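Local coordinates for N-acylglucosamine 2-epimerase (Marinomonas mediterranea, PDB 5X32), which catalyses the reversible isomerisation of D-mannose to D-fructose and, less efficiently, that of D-lyxose to D-xylulose, at residues Met177-Cys180 / Glu181-Ser185; Leu196-Ala199 / Lys200-Lys204; Leu259-Leu262 / Asp263-Pro267; Ser266-Asn269 / Trp270-Pro273. All blocks are in the same frame, centred on the assembly; numbering follows the deposited sequence.

Contact 1 of 4, residues Met177-Cys180 / Glu181-Ser185; sequences MHMC and EALMS. With PO4 (phosphate ion), chain C.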
loop_
_atom_site.group_PDB
_atom_site.type_symbol
_atom_site.label_atom_id
_atom_site.label_comp_id
_atom_site.label_asym_id
_atom_site.label_seq_id
_atom_site.Cartn_x
_atom_site.Cartn_y
_atom_site.Cartn_z
ATOM N N MET A 177 -8.439 -4.948 -0.804
ATOM C CA MET A 177 -7.580 -4.251 -1.747
ATOM C C MET A 177 -6.132 -4.709 -1.610
ATOM O O MET A 177 -5.495 -5.195 -2.568
ATOM C CB MET A 177 -7.672 -2.750 -1.527
ATOM C CG MET A 177 -7.009 -1.910 -2.606
ATOM S SD MET A 177 -7.080 -0.143 -2.218
ATOM C CE MET A 177 -6.179 -0.128 -0.656
ATOM N N HIS A 178 -5.610 -4.587 -0.397
ATOM C CA HIS A 178 -4.207 -4.943 -0.194
ATOM C C HIS A 178 -3.994 -6.440 -0.378
ATOM O O HIS A 178 -2.908 -6.891 -0.771
ATOM C CB HIS A 178 -3.758 -4.461 1.168
ATOM C CG HIS A 178 -3.406 -3.012 1.182
ATOM N ND1 HIS A 178 -2.374 -2.497 0.426
ATOM C CD2 HIS A 178 -3.998 -1.955 1.785
ATOM C CE1 HIS A 178 -2.308 -1.190 0.611
ATOM N NE2 HIS A 178 -3.285 -0.835 1.430
ATOM N N MET A 179 -5.042 -7.206 -0.100
ATOM C CA MET A 179 -4.988 -8.625 -0.329
ATOM C C MET A 179 -4.811 -8.928 -1.806
ATOM O O MET A 179 -3.942 -9.724 -2.169
ATOM C CB MET A 179 -6.241 -9.289 0.214
ATOM C CG MET A 179 -6.121 -10.781 0.306
ATOM S SD MET A 179 -4.806 -11.272 1.428
ATOM C CE MET A 179 -4.362 -12.816 0.622
ATOM N N CYS A 180 -5.583 -8.233 -2.643
ATOM C CA CYS A 180 -5.493 -8.361 -4.087
ATOM C C CYS A 180 -4.100 -8.056 -4.573
ATOM O O CYS A 180 -3.494 -8.832 -5.333
ATOM C CB CYS A 180 -6.491 -7.410 -4.757
ATOM S SG CYS A 180 -6.201 -7.137 -6.532
ATOM N N GLU A 181 -3.565 -6.951 -4.070
ATOM C CA GLU A 181 -2.210 -6.550 -4.409
ATOM C C GLU A 181 -1.165 -7.599 -4.035
ATOM O O GLU A 181 -0.279 -7.962 -4.843
ATOM C CB GLU A 181 -1.886 -5.265 -3.685
ATOM C CG GLU A 181 -0.424 -4.928 -3.684
ATOM C CD GLU A 181 -0.057 -3.967 -2.564
ATOM O OE1 GLU A 181 -0.802 -3.902 -1.550
ATOM O OE2 GLU A 181 0.989 -3.286 -2.696
ATOM N N ALA A 182 -1.310 -8.117 -2.814
ATOM C CA ALA A 182 -0.357 -9.056 -2.262
ATOM C C ALA A 182 -0.351 -10.306 -3.105
ATOM O O ALA A 182 0.714 -10.832 -3.453
ATOM C CB ALA A 182 -0.707 -9.386 -0.813
ATOM N N LEU A 183 -1.547 -10.750 -3.474
ATOM C CA LEU A 183 -1.687 -11.970 -4.263
ATOM C C LEU A 183 -1.136 -11.804 -5.683
ATOM O O LEU A 183 -0.646 -12.789 -6.256
ATOM C CB LEU A 183 -3.137 -12.414 -4.301
ATOM C CG LEU A 183 -3.598 -12.901 -2.930
ATOM C CD1 LEU A 183 -5.085 -13.136 -2.948
ATOM C CD2 LEU A 183 -2.868 -14.166 -2.541
ATOM N N MET A 184 -1.213 -10.593 -6.258
ATOM C CA MET A 184 -0.476 -10.362 -7.507
ATOM C C MET A 184 1.043 -10.493 -7.322
ATOM O O MET A 184 1.745 -11.059 -8.178
ATOM C CB MET A 184 -0.782 -8.991 -8.075
ATOM C CG MET A 184 -2.139 -8.905 -8.728
ATOM S SD MET A 184 -2.492 -7.236 -9.264
ATOM C CE MET A 184 -1.200 -7.089 -10.456
ATOM N N SER A 185 1.550 -9.986 -6.197
ATOM C CA SER A 185 2.977 -10.114 -5.909
ATOM C C SER A 185 3.354 -11.597 -5.793
ATOM O O SER A 185 4.427 -12.041 -6.244
ATOM C CB SER A 185 3.332 -9.374 -4.622
ATOM O OG SER A 185 4.726 -9.420 -4.362
HETATM P P PO4 C . -4.119 1.956 2.883
HETATM O O1 PO4 C . -5.378 1.163 3.158
HETATM O O2 PO4 C . -4.320 3.388 3.353
HETATM O O3 PO4 C . -3.753 1.991 1.408
HETATM O O4 PO4 C . -3.011 1.262 3.635
#

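Contact 2 of 4, residues Leu196-Ala199 / Lys200-Lys204; sequences LDRA and KLLAK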
loop_
_atom_site.group_PDB
_atom_site.type_symbol
_atom_site.label_atom_id
_atom_site.label_comp_id
_atom_site.label_asym_id
_atom_site.label_seq_id
_atom_site.Cartn_x
_atom_site.Cartn_y
_atom_site.Cartn_z
ATOM N N LEU A 196 -3.273 -15.516 -8.677
ATOM C CA LEU A 196 -3.773 -14.571 -9.664
ATOM C C LEU A 196 -5.282 -14.703 -9.769
ATOM O O LEU A 196 -5.984 -13.694 -9.913
ATOM C CB LEU A 196 -3.099 -14.775 -11.020
ATOM C CG LEU A 196 -3.569 -13.857 -12.150
ATOM C CD1 LEU A 196 -3.491 -12.401 -11.737
ATOM C CD2 LEU A 196 -2.722 -14.082 -13.393
ATOM N N ASP A 197 -5.796 -15.929 -9.669
ATOM C CA ASP A 197 -7.242 -16.108 -9.778
ATOM C C ASP A 197 -7.964 -15.476 -8.583
ATOM O O ASP A 197 -9.027 -14.834 -8.729
ATOM C CB ASP A 197 -7.590 -17.588 -9.896
ATOM C CG ASP A 197 -7.197 -18.173 -11.247
ATOM O OD1 ASP A 197 -6.967 -17.386 -12.196
ATOM O OD2 ASP A 197 -7.077 -19.418 -11.351
ATOM N N ARG A 198 -7.361 -15.586 -7.406
ATOM C CA ARG A 198 -7.974 -14.966 -6.234
ATOM C C ARG A 198 -7.896 -13.420 -6.349
ATOM O O ARG A 198 -8.857 -12.704 -6.023
ATOM C CB ARG A 198 -7.309 -15.480 -4.953
ATOM C CG ARG A 198 -7.880 -14.913 -3.679
ATOM C CD ARG A 198 -9.380 -15.075 -3.590
ATOM N NE ARG A 198 -9.817 -16.465 -3.696
ATOM C CZ ARG A 198 -9.961 -17.280 -2.652
ATOM N NH1 ARG A 198 -9.684 -16.858 -1.427
ATOM N NH2 ARG A 198 -10.362 -18.525 -2.828
ATOM N N ALA A 199 -6.764 -12.910 -6.832
ATOM C CA ALA A 199 -6.615 -11.475 -7.004
ATOM C C ALA A 199 -7.693 -10.965 -7.932
ATOM O O ALA A 199 -8.357 -9.973 -7.626
ATOM C CB ALA A 199 -5.242 -11.122 -7.552
ATOM N N LYS A 200 -7.918 -11.664 -9.041
ATOM C CA LYS A 200 -8.929 -11.182 -9.980
ATOM C C LYS A 200 -10.349 -11.269 -9.431
ATOM O O LYS A 200 -11.197 -10.411 -9.740
ATOM C CB LYS A 200 -8.811 -11.925 -11.303
ATOM C CG LYS A 200 -7.403 -11.899 -11.858
ATOM C CD LYS A 200 -7.332 -12.571 -13.208
ATOM C CE LYS A 200 -8.567 -12.238 -14.014
ATOM N NZ LYS A 200 -8.346 -12.383 -15.469
ATOM N N LEU A 201 -10.601 -12.275 -8.598
ATOM C CA LEU A 201 -11.914 -12.409 -7.965
ATOM C C LEU A 201 -12.184 -11.260 -6.984
ATOM O O LEU A 201 -13.291 -10.708 -6.937
ATOM C CB LEU A 201 -12.027 -13.753 -7.246
ATOM C CG LEU A 201 -13.345 -14.044 -6.519
ATOM C CD1 LEU A 201 -14.548 -13.800 -7.399
ATOM C CD2 LEU A 201 -13.367 -15.456 -5.939
ATOM N N LEU A 202 -11.164 -10.914 -6.199
ATOM C CA LEU A 202 -11.249 -9.807 -5.258
ATOM C C LEU A 202 -11.472 -8.504 -6.018
ATOM O O LEU A 202 -12.329 -7.678 -5.652
ATOM C CB LEU A 202 -9.982 -9.738 -4.404
ATOM C CG LEU A 202 -9.794 -10.932 -3.473
ATOM C CD1 LEU A 202 -8.454 -10.902 -2.755
ATOM C CD2 LEU A 202 -10.940 -10.972 -2.480
ATOM N N ALA A 203 -10.683 -8.329 -7.076
ATOM C CA ALA A 203 -10.811 -7.163 -7.940
ATOM C C ALA A 203 -12.239 -7.032 -8.424
ATOM O O ALA A 203 -12.836 -5.970 -8.273
ATOM C CB ALA A 203 -9.854 -7.253 -9.128
ATOM N N LYS A 204 -12.796 -8.120 -8.966
ATOM C CA LYS A 204 -14.167 -8.097 -9.481
ATOM C C LYS A 204 -15.163 -7.742 -8.385
ATOM O O LYS A 204 -16.076 -6.924 -8.593
ATOM C CB LYS A 204 -14.560 -9.436 -10.108
ATOM C CG LYS A 204 -16.019 -9.461 -10.596
ATOM C CD LYS A 204 -16.214 -10.284 -11.854
ATOM C CE LYS A 204 -15.950 -9.449 -13.095
ATOM N NZ LYS A 204 -15.710 -10.228 -14.334
#

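Contact 3 of 4, residues Leu259-Leu262 / Asp263-Pro267; sequences LLML and DKRSP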
loop_
_atom_site.group_PDB
_atom_site.type_symbol
_atom_site.label_atom_id
_atom_site.label_comp_id
_atom_site.label_asym_id
_atom_site.label_seq_id
_atom_site.Cartn_x
_atom_site.Cartn_y
_atom_site.Cartn_z
ATOM N N LEU A 259 -6.280 -2.591 -11.098
ATOM C CA LEU A 259 -6.974 -3.059 -12.300
ATOM C C LEU A 259 -6.061 -3.067 -13.516
ATOM O O LEU A 259 -6.103 -3.999 -14.303
ATOM C CB LEU A 259 -8.189 -2.193 -12.614
ATOM C CG LEU A 259 -9.252 -2.206 -11.516
ATOM C CD1 LEU A 259 -10.496 -1.399 -11.920
ATOM C CD2 LEU A 259 -9.588 -3.618 -11.050
ATOM N N LEU A 260 -5.241 -2.036 -13.685
ATOM C CA LEU A 260 -4.401 -2.002 -14.883
ATOM C C LEU A 260 -3.281 -3.043 -14.765
ATOM O O LEU A 260 -2.895 -3.708 -15.746
ATOM C CB LEU A 260 -3.858 -0.585 -15.115
ATOM C CG LEU A 260 -5.012 0.404 -15.316
ATOM C CD1 LEU A 260 -4.564 1.821 -15.530
ATOM C CD2 LEU A 260 -5.888 -0.020 -16.469
ATOM N N MET A 261 -2.793 -3.221 -13.548
ATOM C CA MET A 261 -1.791 -4.237 -13.288
ATOM C C MET A 261 -2.350 -5.657 -13.573
ATOM O O MET A 261 -1.664 -6.506 -14.135
ATOM C CB MET A 261 -1.308 -4.097 -11.856
ATOM C CG MET A 261 -0.401 -2.904 -11.612
ATOM S SD MET A 261 0.092 -2.826 -9.875
ATOM C CE MET A 261 1.047 -4.342 -9.692
ATOM N N LEU A 262 -3.604 -5.892 -13.211
ATOM C CA LEU A 262 -4.266 -7.151 -13.501
ATOM C C LEU A 262 -4.535 -7.274 -14.998
ATOM O O LEU A 262 -4.451 -8.349 -15.573
ATOM C CB LEU A 262 -5.576 -7.233 -12.737
ATOM C CG LEU A 262 -5.429 -7.667 -11.288
ATOM C CD1 LEU A 262 -6.790 -7.659 -10.639
ATOM C CD2 LEU A 262 -4.773 -9.036 -11.190
ATOM N N ASP A 263 -4.832 -6.152 -15.637
ATOM C CA ASP A 263 -5.142 -6.143 -17.053
ATOM C C ASP A 263 -3.908 -6.490 -17.873
ATOM O O ASP A 263 -4.034 -6.880 -19.038
ATOM C CB ASP A 263 -5.715 -4.794 -17.488
ATOM C CG ASP A 263 -6.432 -4.877 -18.818
ATOM O OD1 ASP A 263 -6.672 -6.011 -19.286
ATOM O OD2 ASP A 263 -6.797 -3.819 -19.367
ATOM N N LYS A 264 -2.711 -6.332 -17.306
ATOM C CA LYS A 264 -1.563 -6.757 -18.099
ATOM C C LYS A 264 -1.238 -8.213 -17.812
ATOM O O LYS A 264 -0.702 -8.909 -18.669
ATOM C CB LYS A 264 -0.335 -5.884 -17.798
ATOM C CG LYS A 264 1.070 -6.580 -17.788
ATOM C CD LYS A 264 1.560 -7.315 -19.053
ATOM C CE LYS A 264 3.071 -7.564 -18.984
ATOM N NZ LYS A 264 3.468 -8.382 -17.750
ATOM N N ARG A 265 -1.655 -8.725 -16.666
ATOM C CA ARG A 265 -1.358 -10.116 -16.358
ATOM C C ARG A 265 -2.397 -11.060 -16.933
ATOM O O ARG A 265 -2.065 -12.032 -17.610
ATOM C CB ARG A 265 -1.236 -10.309 -14.849
ATOM C CG ARG A 265 -0.335 -9.285 -14.234
ATOM C CD ARG A 265 0.014 -9.561 -12.786
ATOM N NE ARG A 265 0.708 -8.416 -12.213
ATOM C CZ ARG A 265 1.925 -8.011 -12.561
ATOM N NH1 ARG A 265 2.610 -8.662 -13.490
ATOM N NH2 ARG A 265 2.463 -6.950 -11.975
ATOM N N SER A 266 -3.660 -10.757 -16.689
ATOM C CA SER A 266 -4.740 -11.613 -17.136
ATOM C C SER A 266 -5.907 -10.718 -17.536
ATOM O O SER A 266 -6.781 -10.424 -16.715
ATOM C CB SER A 266 -5.107 -12.595 -16.014
ATOM O OG SER A 266 -6.215 -13.414 -16.328
ATOM N N PRO A 267 -5.899 -10.252 -18.800
ATOM C CA PRO A 267 -6.796 -9.201 -19.322
ATOM C C PRO A 267 -8.294 -9.458 -19.159
ATOM O O PRO A 267 -8.734 -10.595 -19.088
ATOM C CB PRO A 267 -6.441 -9.127 -20.806
ATOM C CG PRO A 267 -5.143 -9.821 -20.971
ATOM C CD PRO A 267 -4.936 -10.736 -19.808
#

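Contact 4 of 4, residues Ser266-Asn269 / Trp270-Pro273; sequences SPEN and WYLP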
loop_
_atom_site.group_PDB
_atom_site.type_symbol
_atom_site.label_atom_id
_atom_site.label_comp_id
_atom_site.label_asym_id
_atom_site.label_seq_id
_atom_site.Cartn_x
_atom_site.Cartn_y
_atom_site.Cartn_z
ATOM N N SER A 266 -3.660 -10.757 -16.689
ATOM C CA SER A 266 -4.740 -11.613 -17.136
ATOM C C SER A 266 -5.907 -10.718 -17.536
ATOM O O SER A 266 -6.781 -10.424 -16.715
ATOM C CB SER A 266 -5.107 -12.595 -16.014
ATOM O OG SER A 266 -6.215 -13.414 -16.328
ATOM N N PRO A 267 -5.899 -10.252 -18.800
ATOM C CA PRO A 267 -6.796 -9.201 -19.322
ATOM C C PRO A 267 -8.294 -9.458 -19.159
ATOM O O PRO A 267 -8.734 -10.595 -19.088
ATOM C CB PRO A 267 -6.441 -9.127 -20.806
ATOM C CG PRO A 267 -5.143 -9.821 -20.971
ATOM C CD PRO A 267 -4.936 -10.736 -19.808
ATOM N N GLU A 268 -9.056 -8.373 -19.107
ATOM C CA GLU A 268 -10.495 -8.395 -18.879
ATOM C C GLU A 268 -11.063 -7.078 -19.398
ATOM O O GLU A 268 -10.550 -6.009 -19.049
ATOM C CB GLU A 268 -10.815 -8.564 -17.396
ATOM C CG GLU A 268 -11.909 -9.570 -17.102
ATOM C CD GLU A 268 -11.380 -10.994 -17.038
ATOM O OE1 GLU A 268 -10.486 -11.271 -16.213
ATOM O OE2 GLU A 268 -11.851 -11.842 -17.817
ATOM N N ASN A 269 -12.117 -7.133 -20.212
ATOM C CA ASN A 269 -12.489 -5.956 -20.985
ATOM C C ASN A 269 -13.121 -4.812 -20.164
ATOM O O ASN A 269 -13.298 -3.711 -20.689
ATOM C CB ASN A 269 -13.394 -6.334 -22.179
ATOM C CG ASN A 269 -14.759 -6.883 -21.773
ATOM O OD1 ASN A 269 -15.226 -6.686 -20.646
ATOM N ND2 ASN A 269 -15.439 -7.525 -22.730
ATOM N N TRP A 270 -13.455 -5.048 -18.898
ATOM C CA TRP A 270 -13.971 -3.964 -18.049
ATOM C C TRP A 270 -12.872 -3.260 -17.223
ATOM O O TRP A 270 -13.106 -2.186 -16.652
ATOM C CB TRP A 270 -15.055 -4.485 -17.097
ATOM C CG TRP A 270 -14.561 -5.479 -16.064
ATOM C CD1 TRP A 270 -14.492 -6.828 -16.208
ATOM C CD2 TRP A 270 -14.097 -5.198 -14.728
ATOM N NE1 TRP A 270 -14.007 -7.407 -15.062
ATOM C CE2 TRP A 270 -13.758 -6.429 -14.137
ATOM C CE3 TRP A 270 -13.927 -4.028 -13.984
ATOM C CZ2 TRP A 270 -13.265 -6.526 -12.832
ATOM C CZ3 TRP A 270 -13.425 -4.129 -12.685
ATOM C CH2 TRP A 270 -13.107 -5.368 -12.128
ATOM N N TYR A 271 -11.678 -3.854 -17.173
ATOM C CA TYR A 271 -10.583 -3.317 -16.360
ATOM C C TYR A 271 -10.274 -1.855 -16.686
ATOM O O TYR A 271 -10.356 -0.980 -15.814
ATOM C CB TYR A 271 -9.326 -4.153 -16.545
ATOM C CG TYR A 271 -9.320 -5.423 -15.741
ATOM C CD1 TYR A 271 -10.311 -5.678 -14.803
ATOM C CD2 TYR A 271 -8.320 -6.378 -15.917
ATOM C CE1 TYR A 271 -10.299 -6.848 -14.061
ATOM C CE2 TYR A 271 -8.302 -7.542 -15.184
ATOM C CZ TYR A 271 -9.297 -7.775 -14.259
ATOM O OH TYR A 271 -9.300 -8.939 -13.525
ATOM N N LEU A 272 -9.930 -1.593 -17.946
ATOM C CA LEU A 272 -9.519 -0.254 -18.348
ATOM C C LEU A 272 -10.636 0.783 -18.239
ATOM O O LEU A 272 -10.388 1.866 -17.735
ATOM C CB LEU A 272 -8.951 -0.270 -19.765
ATOM C CG LEU A 272 -8.425 1.077 -20.233
ATOM C CD1 LEU A 272 -7.320 1.534 -19.291
ATOM C CD2 LEU A 272 -7.879 0.953 -21.637
ATOM N N PRO A 273 -11.863 0.477 -18.719
ATOM C CA PRO A 273 -12.898 1.492 -18.490
ATOM C C PRO A 273 -13.174 1.767 -17.004
ATOM O O PRO A 273 -13.492 2.904 -16.643
ATOM C CB PRO A 273 -14.137 0.894 -19.163
ATOM C CG PRO A 273 -13.591 0.017 -20.208
ATOM C CD PRO A 273 -12.316 -0.548 -19.679
#

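Contact 1 of 4, residues Met177-Cys180 / Glu181-Ser185
A His-carboxylate hydrogen bond joins His178 and Glu181, one turn apart on helix 173-190, beside the probable active site. His178 ND1 donates to Glu181 OE1 over 2.9 Å, nearly straight at 170°; the oxygen is met almost along its C-O axis and lies in the ring plane, while carboxylate and imidazole planes are turned 40° apart. Glu181 reaches the ring because CG is anti to the backbone N (chi1 166°) and the chain stays extended beyond it, and it lies side by side with the histidine. From the other nitrogen, His178 NE2 donates 2.9 Å to O3 of a phosphate ion, probably from the crystallisation liquor, which Tyr113 OH also binds. The helix belongs to the (alpha/alpha)6 barrel of the N-acylglucosamine 2-epimerase family, and nearby lie His251 and His380, the proton donor/acceptors by similarity. A leucine in place of His178 would probably leave Glu181 OE1 without its ring N-H and the phosphate without one of its donors, and hold the carboxylate less firmly. On another side of the helix Met179, bent at chi2, brings its CE to 3.6 Å from Leu183 CG. This apolar pair faces helices 133-147 and 193-212. Backbone bonds carry the helix through, among them Glu181 N to Met177 O, 3.0 Å.

Contact 2 of 4, residues Leu196-Ala199 / Lys200-Lys204
Lys200 has its CG anti to its own carbonyl carbon (chi1 -52°), which lays the aliphatic chain back along the helix over Leu196, whose CG in turn is anti to the backbone N (chi1 179°). Leu196 CD1 thus comes 3.9 Å from Lys200 CG and 4.1 Å from CD, the two side chains crossing at a slant. One turn of helix 193-212 separates them, and the same residues are joined by the backbone bond from Lys200 N to Leu196 O, 2.9 Å. On another side Arg198 bends at chi2 and chi3, and its CG approaches Leu202 CD1 at 4.2 Å; Leu202 N also bonds to Arg198 O, 2.9 Å. Ala203 N continues the alpha-helical pattern to Ala199 O, also 2.9 Å. Leu196 and Ala203 pack on helix 249-265, Leu202 on helix 173-190, so this helix links two others of the barrel. The polar ends look elsewhere: Arg198 forms a salt bridge with Glu145 and a cation-pi contact with Trp149, and Lys200 NZ is hydrogen-bonded to Ser266 OG and salt-bridged to Glu268 OE1. Methylenes of both long side chains thus serve as apolar packing within the helix, while their charged ends are spent on tying it to other parts of the chain.

Contact 3 of 4, residues Leu259-Leu262 / Asp263-Pro267
The guanidinium of Arg265 has Met261 CE at its edge, in its plane, 3.7 Å from NH2; Met261 O lies obliquely to the same group, 3.6 Å from NE. Both side chains leave helix 249-265 side by side and point the same way. With CG anti to the carbonyl carbon (chi1 -49°) and the chain extended from CG to NE, Arg265 passes alongside the carbonyl of Met261, and the bend at chi3 brings the thioether methyl of Met261 to the guanidinium edge. The backbone beneath is the helix's last turn. Asp263 N still bonds to Leu259 O at 2.8 Å, but Met261 O receives only weak bonds, from Lys264 N at 3.3 Å and Arg265 N at 3.4 Å. Leu262 O then takes Ser266 N at 2.8 Å in a nearly straight bond of 169°, besides a weak one from Arg265 N. Ser266 itself departs from helical geometry with phi -144°, and Pro267 leads on into the loop. Arg265 NH1 is salt-bridged to Asp188, near the end of helix 173-190. Leu262 packs against Leu196 and Ala203 of helix 193-212, Leu260 between helices 271-286 and 311-328, and Met261 against Met184 of helix 173-190.

Contact 4 of 4, residues Ser266-Asn269 / Trp270-Pro273
From extended Glu268 the backbone turns at Asn269 and Trp270 into helix 271-286, and Tyr271 N donates to Glu268 O over 3.1 Å, its N-H well aimed at 158° although the nitrogen lies above the carbonyl plane and not on a lone pair. Asn269 O meets CD of Pro273, 3.5 Å away; the proline has no N-H with which to continue the backbone bonding. Across the turn Glu268 CB sits over the face of the Tyr271 ring in a CH-pi contact, 3.5 Å from its centroid and 9° off the normal. Glu268 CG approaches Trp270 NE1 at 3.6 Å, obliquely to the indole. The rings also meet each other: Tyr271 CD1 lies 3.5 Å above the centre of the indole face, which therefore sees the tyrosine edge-on. A serine at Tyr271 would probably open a gap beneath Glu268 CB, leave that indole face without its neighbour and take away packing against Leu262 and Asp263. The carboxylate of Glu268 has its outside partner in Lys200 of helix 193-212, and Glu268 N makes a weak hydrogen bond to Asp263 OD1. One residue thus joins opposite chemistries, its aliphatic part against aromatic rings and its carboxylate holding a lysine.

The four contacts follow the chain through helices 173-190, 193-212, 249-265 and 271-286. Contact 1 is nearest the active site: its Met177 and His178 side chains come within about 3 Å of His251 and about 4 Å of His380, respectively, whereas the side chains of Met261 and Leu259 in contact 3 lie about 11 Å from those of His380 and His251. Contact 1 packs on contact 2 through Leu183 CD1 and Arg198 CG, 3.4 Å apart, and on contact 3 through Met184. Contacts 3 and 4 share Ser266 and Pro267, their centres 7 Å apart. Lys200 of contact 2 ties both in, through a probable hydrogen bond to Ser266 and a salt bridge to Glu268. Contacts 1 and 4 do not touch.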